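Local coordinates for protein transglutaminase elicitor (Phytophthora sojae, PDB 3TW5) that probably joins protein glutamine and lysine side chains through isopeptide bonds, as transglutaminases do, and acts as a pathogen-associated elicitor of innate immunity, at residues 26-32 with 210-215; 200-206 with 316-321; 238-244 with 271-277. The protein carries 1 engineered substitution. All blocks are in the same frame, centred on the assembly; numbering follows the deposited sequence.

Contact 1: residues 26-32 with 210-215; sequences LPTVGVH and ANILGK
Pro-27 lays its ring against the last turn of helix 202-215, bringing CG 3.4 Å from Ala-210 O and 3.8 Å from Gly-214 CA. From the helix side Lys-215 meets the same ring at about a right angle, CG 4.0 Å from Pro-27 CD, while its chain bends twice farther out. Leu-26, just before the proline, touches Ala-210 CB with CD2 at 3.9 Å and also reaches the amide of Asn-211, crossing that side chain nearly perpendicularly. This amide is held by Ile-207 O, one turn earlier in the helix, which accepts from ND2, and by the backbone N of Glu-20, which donates to OD1. Beyond the proline the chain enters strand 29-31, which passes the helix axis at 6.1 Å with an angle of 69° between the two directions. The backbones come nearest, CA to CA, at Gly-30 and Gly-214, 3.9 Å apart with no side chain on either. Leu-213 flanks this point, its CB 3.6 Å from Gly-30 O. With CG anti to the carbonyl carbon (chi1 -82°), the branch is directed along the strand and CD1 meets His-32 CB at 3.9 Å. Val-29 and Val-31 both point away from the helix, while Thr-28, Gly-30 and His-32 form backbone hydrogen bonds with Val-240, Phe-238 and Arg-236 of strand 232-246. The contact thus seats the C-terminal end of the helix against strand 29-31 of the large antiparallel sheet. No hydrogen bond crosses between the two segments, which implies that van der Waals packing holds them together, much of it carbon against peptide groups; the strand bonds to its sheet neighbour, and the helix keeps weak bonds in a widened, pi-type last turn.

Contact 2: residues 200-206 with 316-321; sequences LNPAYFH and IIGGEW
Pro-202 and Trp-321 meet where the N-capped start of helix 202-215 crosses strand 316-321 of the large antiparallel sheet, a helix-on-sheet packing with 6.7 Å between the axes. Their contact is a CH-pi interaction: Pro-202 CB sits 3.6 Å from the centroid of the indole six-membered ring, only 9° off its normal. Phe-205, one turn on, touches the same indole with CD2 4.1 Å from Trp-321 CH2, the two ring planes inclined by 51°. His-329 stacks on Trp-321 and Tyr-304 meets Phe-205 edge to face, extending the aromatic cluster.

Two polar bonds lie at this end of the helix. Trp-321 NE1 donates to Leu-200 O at 2.8 Å, the acceptor lying in the indole plane and the donor nearly along the C=O axis; the bond is bent at its hydrogen, but it helps hold the indole beside the proline. Asn-201 caps the first turn: with CG anti to the backbone N (chi1 -159°), OD1 is brought back to the N-H of Ala-203, which it takes on a lone pair at 2.9 Å.

The remaining contacts are van der Waals and largely buried. Pro-202 CG rests on the Gly-319 to Glu-320 peptide, and His-206, hydrogen-bonded through ND1 to Tyr-306 OH, lies near the tip of Ile-316. Ala-203 CB lies against the strand backbone and a side chain together, 3.5 Å from Gly-318 O and 3.8 Å from Ile-316 CG2.

Contact 3: residues 238-244 with 271-277; sequences FKVYEQT and VYVKSRL
Lys-239 and Arg-276 form the straightest rung of this antiparallel ladder: Lys-239 N donates to Arg-276 O at 3.0 Å with an angle of 170°, and Arg-276 N returns the bond to Lys-239 O. Further along, the register slips by one residue in a classic beta bulge. Tyr-241 N and Glu-242 N both donate to Lys-274 O, at 2.7 and 3.0 Å, both in the plane of the Lys-274 carbonyl and both bent, so one oxygen is gripped twice. Regular pairing resumes with Lys-274 N to Glu-242 O and the mutual bonds of Thr-244 and Tyr-272.

Side-chain polarity gathers on the face carrying Glu-242, Thr-244, Tyr-272, Lys-274 and Arg-276. Glu-242 reaches the edge of the Tyr-272 ring, Glu-242 OE2 3.3 Å from Tyr-272 CD2, with carboxylate and ring planes 51° apart. Thr-244 OG1 donates to the same OE2 at 2.6 Å on its anti side, and OE2 also bonds to the nitrogen of a bound 3-cyclohexyl-1-propylsulfonic acid, probably from the crystallisation liquor. The Tyr-241 ring runs beside Arg-276, CE1 3.6 Å from its CB; Tyr-303 on strand 299-310 meets this ring edge to face and makes cation-pi contacts with Lys-274 and Arg-276.

The other face is more apolar and turns to helix 202-215. Val-240 CG1 packs on Val-273 CG1 at 4.0 Å. Beside them Ser-275, with OG between the backbone N and the carbonyl carbon (chi1 58°), lies 3.6 Å from Phe-238 CE1 through that oxygen, which is hydrogen-bonded to Tyr-306 OH. The chemistry implies a division of roles: backbone bonds join the strands, one face is mostly buried against helix 202-215, and the other mixes charged and aromatic groups, partly exposed.

Helix 202-215 ties contacts 1 and 2 together, its C-terminal end lying against strand 29-31 and its N-terminal end on strand 316-321; their centres are about 16 Å apart. Contact 3 belongs to the same antiparallel sheet but joins strand to strand. Accordingly it is built on backbone hydrogen bonds, whereas contact 2 has one crossing bond and contact 1 none. Contact 2 is the buried one; contacts 1 and 3 are partly buried. His-206 packs on Leu-26 of contact 1 and on Val-240 and Val-273 of contact 3, making it a shared core residue. Strand 29-31 pairs with strand 232-246, so contacts 1 and 3 share a sheet.

Contact 1: residues 26-32 with 210-215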
loop_
_atom_site.group_PDB
_atom_site.type_symbol
_atom_site.label_atom_id
_atom_site.label_comp_id
_atom_site.label_asym_id
_atom_site.label_seq_id
_atom_site.Cartn_x
_atom_site.Cartn_y
_atom_site.Cartn_z
ATOM N N LEU A 26 16.778 6.689 -18.430
ATOM C CA LEU A 26 16.095 6.091 -17.284
ATOM C C LEU A 26 16.580 4.670 -17.035
ATOM O O LEU A 26 16.913 3.957 -17.981
ATOM C CB LEU A 26 14.577 6.086 -17.491
ATOM C CG LEU A 26 13.814 7.407 -17.363
ATOM C CD1 LEU A 26 12.390 7.205 -17.826
ATOM C CD2 LEU A 26 13.838 7.948 -15.940
ATOM N N PRO A 27 16.628 4.252 -15.759
ATOM C CA PRO A 27 16.939 2.856 -15.466
ATOM C C PRO A 27 15.795 1.937 -15.893
ATOM O O PRO A 27 14.645 2.376 -15.979
ATOM C CB PRO A 27 17.102 2.842 -13.944
ATOM C CG PRO A 27 16.323 4.013 -13.466
ATOM C CD PRO A 27 16.470 5.051 -14.530
ATOM N N THR A 28 16.120 0.680 -16.172
ATOM C CA THR A 28 15.126 -0.297 -16.606
ATOM C C THR A 28 14.799 -1.267 -15.475
ATOM O O THR A 28 13.982 -2.175 -15.633
ATOM C CB THR A 28 15.607 -1.081 -17.843
ATOM O OG1 THR A 28 16.800 -1.803 -17.518
ATOM C CG2 THR A 28 15.893 -0.134 -18.999
ATOM N N VAL A 29 15.454 -1.063 -14.335
ATOM C CA VAL A 29 15.231 -1.867 -13.137
ATOM C C VAL A 29 15.509 -1.028 -11.882
ATOM O O VAL A 29 16.489 -0.276 -11.821
ATOM C CB VAL A 29 16.078 -3.180 -13.148
ATOM C CG1 VAL A 29 17.584 -2.880 -13.221
ATOM C CG2 VAL A 29 15.748 -4.066 -11.948
ATOM N N GLY A 30 14.622 -1.149 -10.901
ATOM C CA GLY A 30 14.792 -0.489 -9.617
ATOM C C GLY A 30 14.155 -1.325 -8.532
ATOM O O GLY A 30 12.954 -1.581 -8.573
ATOM N N VAL A 31 14.967 -1.769 -7.577
ATOM C CA VAL A 31 14.480 -2.545 -6.436
ATOM C C VAL A 31 14.787 -1.798 -5.142
ATOM O O VAL A 31 15.912 -1.330 -4.934
ATOM C CB VAL A 31 15.090 -3.972 -6.398
ATOM C CG1 VAL A 31 14.721 -4.694 -5.104
ATOM C CG2 VAL A 31 14.629 -4.785 -7.602
ATOM N N HIS A 32 13.780 -1.680 -4.281
ATOM C CA HIS A 32 13.953 -1.014 -3.002
ATOM C C HIS A 32 14.397 -1.990 -1.920
ATOM O O HIS A 32 13.708 -2.967 -1.628
ATOM C CB HIS A 32 12.674 -0.294 -2.579
ATOM C CG HIS A 32 12.837 0.527 -1.341
ATOM N ND1 HIS A 32 12.389 0.110 -0.107
ATOM C CD2 HIS A 32 13.432 1.727 -1.142
ATOM C CE1 HIS A 32 12.687 1.026 0.798
ATOM N NE2 HIS A 32 13.320 2.017 0.195
ATOM N N ALA A 210 10.453 4.721 -12.439
ATOM C CA ALA A 210 11.869 4.619 -12.787
ATOM C C ALA A 210 12.753 5.511 -11.912
ATOM O O ALA A 210 13.813 5.082 -11.456
ATOM C CB ALA A 210 12.081 4.932 -14.266
ATOM N N ASN A 211 12.312 6.747 -11.685
ATOM C CA ASN A 211 13.044 7.696 -10.848
ATOM C C ASN A 211 13.078 7.302 -9.368
ATOM O O ASN A 211 14.142 7.299 -8.752
ATOM C CB ASN A 211 12.478 9.111 -11.009
ATOM C CG ASN A 211 13.041 9.836 -12.216
ATOM O OD1 ASN A 211 14.080 10.492 -12.129
ATOM N ND2 ASN A 211 12.348 9.739 -13.344
ATOM N N ILE A 212 11.919 6.959 -8.809
ATOM C CA ILE A 212 11.808 6.665 -7.377
ATOM C C ILE A 212 12.497 5.345 -7.001
ATOM O O ILE A 212 13.367 5.330 -6.125
ATOM C CB ILE A 212 10.334 6.714 -6.881
ATOM C CG1 ILE A 212 9.744 8.113 -7.100
ATOM C CG2 ILE A 212 10.244 6.336 -5.409
ATOM C CD1 ILE A 212 8.225 8.164 -7.120
ATOM N N LEU A 213 12.121 4.255 -7.672
ATOM C CA LEU A 213 12.730 2.944 -7.422
ATOM C C LEU A 213 14.172 2.836 -7.934
ATOM O O LEU A 213 15.006 2.177 -7.310
ATOM C CB LEU A 213 11.888 1.815 -8.036
ATOM C CG LEU A 213 10.652 1.206 -7.354
ATOM C CD1 LEU A 213 10.921 0.782 -5.910
ATOM C CD2 LEU A 213 9.454 2.121 -7.432
ATOM N N GLY A 214 14.459 3.484 -9.063
ATOM C CA GLY A 214 15.748 3.338 -9.738
ATOM C C GLY A 214 16.819 4.349 -9.370
ATOM O O GLY A 214 17.913 3.969 -8.950
ATOM N N LYS A 215 16.510 5.633 -9.533
ATOM C CA LYS A 215 17.489 6.704 -9.313
ATOM C C LYS A 215 17.559 7.232 -7.877
ATOM O O LYS A 215 18.610 7.701 -7.441
ATOM C CB LYS A 215 17.232 7.874 -10.268
ATOM C CG LYS A 215 17.613 7.609 -11.718
ATOM C CD LYS A 215 17.163 8.752 -12.619
ATOM C CE LYS A 215 18.176 9.894 -12.652
ATOM N NZ LYS A 215 19.246 9.655 -13.664
#

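Contact 2: residues 200-206 with 316-321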
loop_
_atom_site.group_PDB
_atom_site.type_symbol
_atom_site.label_atom_id
_atom_site.label_comp_id
_atom_site.label_asym_id
_atom_site.label_seq_id
_atom_site.Cartn_x
_atom_site.Cartn_y
_atom_site.Cartn_z
ATOM N N LEU A 200 -4.559 7.441 -14.563
ATOM C CA LEU A 200 -3.196 7.877 -14.299
ATOM C C LEU A 200 -2.415 7.746 -15.597
ATOM O O LEU A 200 -2.380 6.668 -16.191
ATOM C CB LEU A 200 -2.581 6.979 -13.222
ATOM C CG LEU A 200 -1.144 7.189 -12.742
ATOM C CD1 LEU A 200 -1.099 8.202 -11.618
ATOM C CD2 LEU A 200 -0.566 5.871 -12.273
ATOM N N ASN A 201 -1.804 8.841 -16.040
ATOM C CA ASN A 201 -1.035 8.847 -17.284
ATOM C C ASN A 201 0.134 7.860 -17.224
ATOM O O ASN A 201 0.904 7.872 -16.263
ATOM C CB ASN A 201 -0.534 10.259 -17.604
ATOM C CG ASN A 201 -0.180 10.438 -19.071
ATOM O OD1 ASN A 201 0.649 9.715 -19.615
ATOM N ND2 ASN A 201 -0.805 11.414 -19.715
ATOM N N PRO A 202 0.257 6.984 -18.243
ATOM C CA PRO A 202 1.339 5.999 -18.260
ATOM C C PRO A 202 2.725 6.630 -18.396
ATOM O O PRO A 202 3.713 6.037 -17.957
ATOM C CB PRO A 202 1.009 5.128 -19.476
ATOM C CG PRO A 202 0.115 5.952 -20.314
ATOM C CD PRO A 202 -0.662 6.810 -19.381
ATOM N N ALA A 203 2.791 7.819 -18.993
ATOM C CA ALA A 203 4.027 8.600 -19.014
ATOM C C ALA A 203 4.448 8.898 -17.585
ATOM O O ALA A 203 5.593 8.646 -17.203
ATOM C CB ALA A 203 3.846 9.888 -19.790
ATOM N N TYR A 204 3.509 9.414 -16.792
ATOM C CA TYR A 204 3.781 9.693 -15.393
ATOM C C TYR A 204 4.154 8.416 -14.638
ATOM O O TYR A 204 5.121 8.404 -13.878
ATOM C CB TYR A 204 2.621 10.430 -14.705
ATOM C CG TYR A 204 2.879 10.592 -13.231
ATOM C CD1 TYR A 204 3.872 11.456 -12.775
ATOM C CD2 TYR A 204 2.180 9.838 -12.295
ATOM C CE1 TYR A 204 4.146 11.584 -11.428
ATOM C CE2 TYR A 204 2.445 9.959 -10.938
ATOM C CZ TYR A 204 3.430 10.835 -10.515
ATOM O OH TYR A 204 3.703 10.959 -9.176
ATOM N N PHE A 205 3.398 7.345 -14.863
ATOM C CA PHE A 205 3.671 6.063 -14.216
ATOM C C PHE A 205 5.126 5.626 -14.414
ATOM O O PHE A 205 5.824 5.328 -13.440
ATOM C CB PHE A 205 2.701 4.979 -14.710
ATOM C CG PHE A 205 3.019 3.598 -14.199
ATOM C CD1 PHE A 205 2.753 3.249 -12.878
ATOM C CD2 PHE A 205 3.586 2.646 -15.039
ATOM C CE1 PHE A 205 3.050 1.972 -12.405
ATOM C CE2 PHE A 205 3.885 1.370 -14.571
ATOM C CZ PHE A 205 3.616 1.035 -13.253
ATOM N N HIS A 206 5.576 5.604 -15.670
ATOM C CA HIS A 206 6.941 5.192 -16.005
ATOM C C HIS A 206 7.978 6.123 -15.383
ATOM O O HIS A 206 8.895 5.659 -14.710
ATOM C CB HIS A 206 7.134 5.104 -17.527
ATOM C CG HIS A 206 8.399 4.411 -17.942
ATOM N ND1 HIS A 206 8.465 3.053 -18.167
ATOM C CD2 HIS A 206 9.644 4.891 -18.176
ATOM C CE1 HIS A 206 9.697 2.725 -18.519
ATOM N NE2 HIS A 206 10.432 3.822 -18.532
ATOM N N ILE A 316 10.218 11.953 -22.796
ATOM C CA ILE A 316 8.845 11.494 -22.593
ATOM C C ILE A 316 7.916 12.684 -22.371
ATOM O O ILE A 316 8.067 13.432 -21.401
ATOM C CB ILE A 316 8.727 10.517 -21.402
ATOM C CG1 ILE A 316 9.739 9.378 -21.529
ATOM C CG2 ILE A 316 7.310 9.963 -21.313
ATOM C CD1 ILE A 316 10.026 8.668 -20.229
ATOM N N ILE A 317 6.960 12.850 -23.283
ATOM C CA ILE A 317 6.014 13.968 -23.237
ATOM C C ILE A 317 4.567 13.506 -23.055
ATOM O O ILE A 317 3.658 14.326 -22.894
ATOM C CB ILE A 317 6.114 14.863 -24.495
ATOM C CG1 ILE A 317 5.858 14.049 -25.767
ATOM C CG2 ILE A 317 7.465 15.566 -24.544
ATOM C CD1 ILE A 317 5.391 14.879 -26.942
ATOM N N GLY A 318 4.362 12.192 -23.083
ATOM C CA GLY A 318 3.026 11.622 -22.984
ATOM C C GLY A 318 2.998 10.118 -23.138
ATOM O O GLY A 318 4.042 9.473 -23.217
ATOM N N GLY A 319 1.792 9.560 -23.174
ATOM C CA GLY A 319 1.615 8.117 -23.251
ATOM C C GLY A 319 0.173 7.693 -23.427
ATOM O O GLY A 319 -0.743 8.514 -23.324
ATOM N N GLU A 320 -0.018 6.403 -23.703
ATOM C CA GLU A 320 -1.342 5.793 -23.833
ATOM C C GLU A 320 -1.296 4.347 -23.350
ATOM O O GLU A 320 -0.366 3.617 -23.682
ATOM C CB GLU A 320 -1.818 5.824 -25.290
ATOM C CG GLU A 320 -2.306 7.184 -25.798
ATOM C CD GLU A 320 -3.628 7.628 -25.181
ATOM O OE1 GLU A 320 -4.396 6.766 -24.699
ATOM O OE2 GLU A 320 -3.902 8.846 -25.191
ATOM N N TRP A 321 -2.296 3.939 -22.571
ATOM C CA TRP A 321 -2.407 2.550 -22.124
ATOM C C TRP A 321 -2.898 1.649 -23.260
ATOM O O TRP A 321 -3.765 2.043 -24.041
ATOM C CB TRP A 321 -3.370 2.433 -20.940
ATOM C CG TRP A 321 -2.966 3.173 -19.696
ATOM C CD1 TRP A 321 -3.520 4.321 -19.214
ATOM C CD2 TRP A 321 -1.942 2.800 -18.766
ATOM N NE1 TRP A 321 -2.904 4.691 -18.045
ATOM C CE2 TRP A 321 -1.929 3.778 -17.748
ATOM C CE3 TRP A 321 -1.029 1.740 -18.695
ATOM C CZ2 TRP A 321 -1.039 3.728 -16.671
ATOM C CZ3 TRP A 321 -0.142 1.692 -17.623
ATOM C CH2 TRP A 321 -0.156 2.680 -16.627
#

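Contact 3: residues 238-244 with 271-277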
loop_
_atom_site.group_PDB
_atom_site.type_symbol
_atom_site.label_atom_id
_atom_site.label_comp_id
_atom_site.label_asym_id
_atom_site.label_seq_id
_atom_site.Cartn_x
_atom_site.Cartn_y
_atom_site.Cartn_z
ATOM N N PHE A 238 10.320 -2.191 -9.635
ATOM C CA PHE A 238 9.820 -1.883 -10.966
ATOM C C PHE A 238 10.857 -2.321 -11.996
ATOM O O PHE A 238 12.025 -1.922 -11.918
ATOM C CB PHE A 238 9.543 -0.380 -11.076
ATOM C CG PHE A 238 9.290 0.104 -12.478
ATOM C CD1 PHE A 238 8.043 -0.057 -13.070
ATOM C CD2 PHE A 238 10.291 0.752 -13.192
ATOM C CE1 PHE A 238 7.803 0.407 -14.365
ATOM C CE2 PHE A 238 10.061 1.220 -14.486
ATOM C CZ PHE A 238 8.816 1.047 -15.073
ATOM N N LYS A 239 10.432 -3.149 -12.949
ATOM C CA LYS A 239 11.325 -3.623 -14.007
ATOM C C LYS A 239 10.709 -3.463 -15.393
ATOM O O LYS A 239 9.551 -3.818 -15.611
ATOM C CB LYS A 239 11.736 -5.079 -13.772
ATOM C CG LYS A 239 12.866 -5.545 -14.677
ATOM C CD LYS A 239 13.248 -6.994 -14.430
ATOM C CE LYS A 239 14.449 -7.372 -15.291
ATOM N NZ LYS A 239 15.003 -8.709 -14.943
ATOM N N VAL A 240 11.497 -2.915 -16.315
ATOM C CA VAL A 240 11.109 -2.791 -17.714
ATOM C C VAL A 240 11.517 -4.071 -18.441
ATOM O O VAL A 240 12.697 -4.436 -18.464
ATOM C CB VAL A 240 11.768 -1.561 -18.387
ATOM C CG1 VAL A 240 11.332 -1.440 -19.843
ATOM C CG2 VAL A 240 11.432 -0.287 -17.624
ATOM N N TYR A 241 10.534 -4.749 -19.022
ATOM C CA TYR A 241 10.761 -6.023 -19.697
ATOM C C TYR A 241 10.971 -5.875 -21.203
ATOM O O TYR A 241 11.611 -6.720 -21.825
ATOM C CB TYR A 241 9.607 -6.985 -19.416
ATOM C CG TYR A 241 9.725 -7.730 -18.102
ATOM C CD1 TYR A 241 9.575 -7.071 -16.881
ATOM C CD2 TYR A 241 9.974 -9.101 -18.083
ATOM C CE1 TYR A 241 9.681 -7.758 -15.672
ATOM C CE2 TYR A 241 10.077 -9.798 -16.881
ATOM C CZ TYR A 241 9.931 -9.122 -15.682
ATOM O OH TYR A 241 10.032 -9.812 -14.496
ATOM N N GLU A 242 10.433 -4.804 -21.782
ATOM C CA GLU A 242 10.551 -4.569 -23.217
ATOM C C GLU A 242 10.421 -3.094 -23.588
ATOM O O GLU A 242 9.501 -2.407 -23.140
ATOM C CB GLU A 242 9.500 -5.384 -23.978
ATOM C CG GLU A 242 9.726 -5.438 -25.486
ATOM C CD GLU A 242 8.515 -5.928 -26.257
ATOM O OE1 GLU A 242 7.920 -6.958 -25.867
ATOM O OE2 GLU A 242 8.167 -5.282 -27.268
ATOM N N GLN A 243 11.354 -2.623 -24.410
ATOM C CA GLN A 243 11.244 -1.326 -25.070
ATOM C C GLN A 243 11.383 -1.552 -26.567
ATOM O O GLN A 243 12.385 -2.108 -27.029
ATOM C CB GLN A 243 12.327 -0.363 -24.589
ATOM C CG GLN A 243 12.147 0.131 -23.168
ATOM C CD GLN A 243 13.264 1.058 -22.732
ATOM O OE1 GLN A 243 13.550 2.060 -23.389
ATOM N NE2 GLN A 243 13.901 0.731 -21.614
ATOM N N THR A 244 10.370 -1.136 -27.319
ATOM C CA THR A 244 10.359 -1.309 -28.766
ATOM C C THR A 244 9.967 0.003 -29.429
ATOM O O THR A 244 8.825 0.444 -29.316
ATOM C CB THR A 244 9.395 -2.440 -29.194
ATOM O OG1 THR A 244 9.759 -3.658 -28.534
ATOM C CG2 THR A 244 9.442 -2.656 -30.699
ATOM N N VAL A 271 7.323 4.576 -28.314
ATOM C CA VAL A 271 8.019 3.411 -27.778
ATOM C C VAL A 271 7.016 2.538 -27.041
ATOM O O VAL A 271 6.389 2.982 -26.082
ATOM C CB VAL A 271 9.189 3.794 -26.827
ATOM C CG1 VAL A 271 9.796 2.551 -26.190
ATOM C CG2 VAL A 271 10.266 4.569 -27.564
ATOM N N TYR A 272 6.856 1.301 -27.504
ATOM C CA TYR A 272 6.025 0.327 -26.812
ATOM C C TYR A 272 6.798 -0.205 -25.622
ATOM O O TYR A 272 7.913 -0.706 -25.770
ATOM C CB TYR A 272 5.629 -0.823 -27.742
ATOM C CG TYR A 272 4.991 -2.003 -27.030
ATOM C CD1 TYR A 272 3.631 -2.009 -26.729
ATOM C CD2 TYR A 272 5.750 -3.111 -26.656
ATOM C CE1 TYR A 272 3.044 -3.084 -26.079
ATOM C CE2 TYR A 272 5.173 -4.188 -26.004
ATOM C CZ TYR A 272 3.820 -4.168 -25.718
ATOM O OH TYR A 272 3.242 -5.237 -25.071
ATOM N N VAL A 273 6.206 -0.087 -24.440
ATOM C CA VAL A 273 6.852 -0.546 -23.220
ATOM C C VAL A 273 5.995 -1.589 -22.523
ATOM O O VAL A 273 4.783 -1.426 -22.385
ATOM C CB VAL A 273 7.173 0.626 -22.250
ATOM C CG1 VAL A 273 7.867 0.120 -20.984
ATOM C CG2 VAL A 273 8.037 1.675 -22.936
ATOM N N LYS A 274 6.643 -2.676 -22.119
ATOM C CA LYS A 274 6.053 -3.652 -21.226
ATOM C C LYS A 274 6.911 -3.682 -19.971
ATOM O O LYS A 274 8.115 -3.954 -20.037
ATOM C CB LYS A 274 6.010 -5.030 -21.884
ATOM C CG LYS A 274 5.652 -6.177 -20.941
ATOM C CD LYS A 274 5.701 -7.509 -21.674
ATOM C CE LYS A 274 5.660 -8.675 -20.710
ATOM N NZ LYS A 274 5.588 -9.970 -21.424
ATOM N N SER A 275 6.288 -3.377 -18.835
ATOM C CA SER A 275 6.989 -3.306 -17.554
ATOM C C SER A 275 6.174 -3.963 -16.455
ATOM O O SER A 275 4.959 -4.119 -16.584
ATOM C CB SER A 275 7.300 -1.853 -17.186
ATOM O OG SER A 275 6.117 -1.080 -17.118
ATOM N N ARG A 276 6.849 -4.349 -15.376
ATOM C CA ARG A 276 6.190 -5.003 -14.253
ATOM C C ARG A 276 6.433 -4.259 -12.946
ATOM O O ARG A 276 7.572 -3.930 -12.601
ATOM C CB ARG A 276 6.627 -6.469 -14.147
ATOM C CG ARG A 276 6.478 -7.090 -12.762
ATOM C CD ARG A 276 6.757 -8.575 -12.790
ATOM N NE ARG A 276 5.530 -9.330 -13.010
ATOM C CZ ARG A 276 4.943 -10.091 -12.090
ATOM N NH1 ARG A 276 5.480 -10.219 -10.880
ATOM N NH2 ARG A 276 3.821 -10.736 -12.387
ATOM N N LEU A 277 5.342 -3.990 -12.237
ATOM C CA LEU A 277 5.396 -3.430 -10.897
ATOM C C LEU A 277 5.295 -4.570 -9.893
ATOM O O LEU A 277 4.508 -5.497 -10.080
ATOM C CB LEU A 277 4.256 -2.429 -10.697
ATOM C CG LEU A 277 4.319 -1.477 -9.498
ATOM C CD1 LEU A 277 5.502 -0.528 -9.610
ATOM C CD2 LEU A 277 3.018 -0.698 -9.380
#